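Local structure of viral CASP8 and FADD-like apoptosis regulator (2BBR) at residues L28-H33 against K98-V103. The protein blocks host apoptosis by interfering with caspase-8 recruitment and activation at the death-inducing signaling complex, and suppresses NF-kappa-B activation. Residues are numbered along the deposited sequence; the frame is centred on the assembly and turned at random.
Sequences LLFLCH and KLMVCV. With AZI (azide ion), chain B.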
loop_
_atom_site.group_PDB
_atom_site.type_symbol
_atom_site.label_atom_id
_atom_site.label_comp_id
_atom_site.label_asym_id
_atom_site.label_seq_id
_atom_site.Cartn_x
_atom_site.Cartn_y
_atom_site.Cartn_z
ATOM N N LEU A 28 -1.525 -6.493 0.332
ATOM C CA LEU A 28 -0.328 -6.813 -0.428
ATOM C C LEU A 28 -0.576 -6.644 -1.919
ATOM O O LEU A 28 0.280 -6.134 -2.640
ATOM C CB LEU A 28 0.141 -8.238 -0.130
ATOM C CG LEU A 28 0.666 -8.487 1.285
ATOM C CD1 LEU A 28 1.319 -9.859 1.342
ATOM C CD2 LEU A 28 1.680 -7.411 1.662
ATOM N N LEU A 29 -1.742 -7.068 -2.390
ATOM C CA LEU A 29 -2.057 -6.912 -3.804
ATOM C C LEU A 29 -2.026 -5.431 -4.174
ATOM O O LEU A 29 -1.554 -5.061 -5.245
ATOM C CB LEU A 29 -3.426 -7.516 -4.128
ATOM C CG LEU A 29 -3.462 -9.040 -4.269
ATOM C CD1 LEU A 29 -4.889 -9.501 -4.493
ATOM C CD2 LEU A 29 -2.577 -9.468 -5.433
ATOM N N PHE A 30 -2.522 -4.582 -3.279
ATOM C CA PHE A 30 -2.517 -3.142 -3.519
ATOM C C PHE A 30 -1.075 -2.632 -3.584
ATOM O O PHE A 30 -0.721 -1.846 -4.464
ATOM C CB PHE A 30 -3.279 -2.427 -2.403
ATOM C CG PHE A 30 -3.184 -0.929 -2.464
ATOM C CD1 PHE A 30 -4.032 -0.186 -3.281
ATOM C CD2 PHE A 30 -2.239 -0.258 -1.702
ATOM C CE1 PHE A 30 -3.934 1.212 -3.332
ATOM C CE2 PHE A 30 -2.135 1.127 -1.748
ATOM C CZ PHE A 30 -2.984 1.866 -2.562
ATOM N N LEU A 31 -0.238 -3.087 -2.655
ATOM C CA LEU A 31 1.161 -2.667 -2.640
ATOM C C LEU A 31 1.869 -3.041 -3.939
ATOM O O LEU A 31 2.798 -2.351 -4.373
ATOM C CB LEU A 31 1.903 -3.309 -1.461
ATOM C CG LEU A 31 1.601 -2.782 -0.058
ATOM C CD1 LEU A 31 2.382 -3.596 0.963
ATOM C CD2 LEU A 31 1.968 -1.303 0.040
ATOM N N CYS A 32 1.423 -4.134 -4.554
ATOM C CA CYS A 32 2.009 -4.626 -5.799
ATOM C C CYS A 32 1.263 -4.150 -7.038
ATOM O O CYS A 32 1.539 -4.619 -8.139
ATOM C CB CYS A 32 2.012 -6.158 -5.810
ATOM S SG CYS A 32 2.956 -6.936 -4.494
ATOM N N HIS A 33 0.336 -3.213 -6.866
ATOM C CA HIS A 33 -0.474 -2.732 -7.981
ATOM C C HIS A 33 0.281 -2.247 -9.218
ATOM O O HIS A 33 -0.103 -2.574 -10.340
ATOM C CB HIS A 33 -1.413 -1.626 -7.498
ATOM C CG HIS A 33 -2.459 -1.242 -8.499
ATOM N ND1 HIS A 33 -3.527 -2.053 -8.813
ATOM C CD2 HIS A 33 -2.587 -0.135 -9.269
ATOM C CE1 HIS A 33 -4.269 -1.464 -9.735
ATOM N NE2 HIS A 33 -3.719 -0.299 -10.029
ATOM N N LYS A 98 2.589 2.464 0.375
ATOM C CA LYS A 98 2.725 2.106 1.781
ATOM C C LYS A 98 1.913 3.048 2.667
ATOM O O LYS A 98 1.251 2.610 3.612
ATOM C CB LYS A 98 4.200 2.109 2.183
ATOM C CG LYS A 98 4.994 0.968 1.549
ATOM C CD LYS A 98 6.459 0.982 1.957
ATOM C CE LYS A 98 7.233 2.082 1.248
ATOM N NZ LYS A 98 8.601 2.231 1.817
ATOM N N LEU A 99 1.949 4.341 2.355
ATOM C CA LEU A 99 1.197 5.323 3.127
ATOM C C LEU A 99 -0.300 5.064 3.047
ATOM O O LEU A 99 -1.002 5.139 4.054
ATOM C CB LEU A 99 1.494 6.739 2.628
ATOM C CG LEU A 99 0.695 7.876 3.279
ATOM C CD1 LEU A 99 0.879 7.861 4.789
ATOM C CD2 LEU A 99 1.153 9.206 2.708
ATOM N N MET A 100 -0.794 4.764 1.851
ATOM C CA MET A 100 -2.219 4.504 1.699
ATOM C C MET A 100 -2.656 3.303 2.537
ATOM O O MET A 100 -3.728 3.318 3.145
ATOM C CB MET A 100 -2.576 4.290 0.228
ATOM C CG MET A 100 -2.440 5.545 -0.630
ATOM S SD MET A 100 -3.410 6.965 -0.040
ATOM C CE MET A 100 -2.099 8.011 0.555
ATOM N N VAL A 101 -1.840 2.254 2.572
ATOM C CA VAL A 101 -2.193 1.090 3.376
ATOM C C VAL A 101 -2.263 1.485 4.848
ATOM O O VAL A 101 -3.220 1.144 5.549
ATOM C CB VAL A 101 -1.165 -0.052 3.221
ATOM C CG1 VAL A 101 -1.423 -1.130 4.270
ATOM C CG2 VAL A 101 -1.261 -0.652 1.820
ATOM N N CYS A 102 -1.256 2.211 5.314
ATOM C CA CYS A 102 -1.223 2.611 6.711
ATOM C C CYS A 102 -2.375 3.523 7.107
ATOM O O CYS A 102 -2.946 3.363 8.186
ATOM C CB CYS A 102 0.122 3.257 7.030
ATOM S SG CYS A 102 1.472 2.051 6.973
ATOM N N VAL A 103 -2.724 4.472 6.246
ATOM C CA VAL A 103 -3.836 5.366 6.537
ATOM C C VAL A 103 -5.124 4.549 6.615
ATOM O O VAL A 103 -5.960 4.774 7.494
ATOM C CB VAL A 103 -3.958 6.460 5.453
ATOM C CG1 VAL A 103 -5.275 7.210 5.594
ATOM C CG2 VAL A 103 -2.796 7.425 5.578
HETATM N N1 AZI B . 8.269 3.102 4.888
HETATM N N2 AZI B . 7.266 3.516 4.445
HETATM N N3 AZI B . 6.269 3.976 4.055
#
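One methyl group, CG2 of V101, meets both F30 and L31 in a buried contact between two death effector domains. It lies 3.7 Å from CD2 of F30 and 3.7 Å from CD2 of L31. No hydrogen bond joins 28-33 to 98-103; the contact across them is apolar.

The side chains of F30 and V101 run past each other in opposite directions. The CG of F30 is anti to the backbone N (chi1 173°), which sends the ring out toward helix 95-104. The ring's far end reaches M100, with F30 CZ 3.7 Å from M100 CB. Both M100 CB and V101 CG2 approach the ring obliquely. M100 then bends at chi2 (-56°), and its end leads away from F30. The side chains of L31 and V101 cross at about a right angle. L31 CD2 also lies 3.8 Å from the backbone N of K98.

Death effector domains are helical bundles of the death-fold superfamily. Helix 22-31 belongs to the first one here and helix 95-104 to the second, so the contact packs the tandem domains against each other near the centre of the chain. V66 of helix 57-66 also touches V101, while V137, V140 and L141 of helix 136-145 cover F30 and R97 makes a cation-pi contact with its ring.

K98 adds its aliphatic part: its CG passes 4.1 Å from L31 CD2. NZ forms salt bridges with E62 and with the terminal carboxylate of H195, apparently a tag residue. K98 NZ sits 3.2 Å from both N1 and N2 of an azide ion, in a weak hydrogen bond. The azide, probably from the crystallisation liquor, is also hydrogen-bonded to R95.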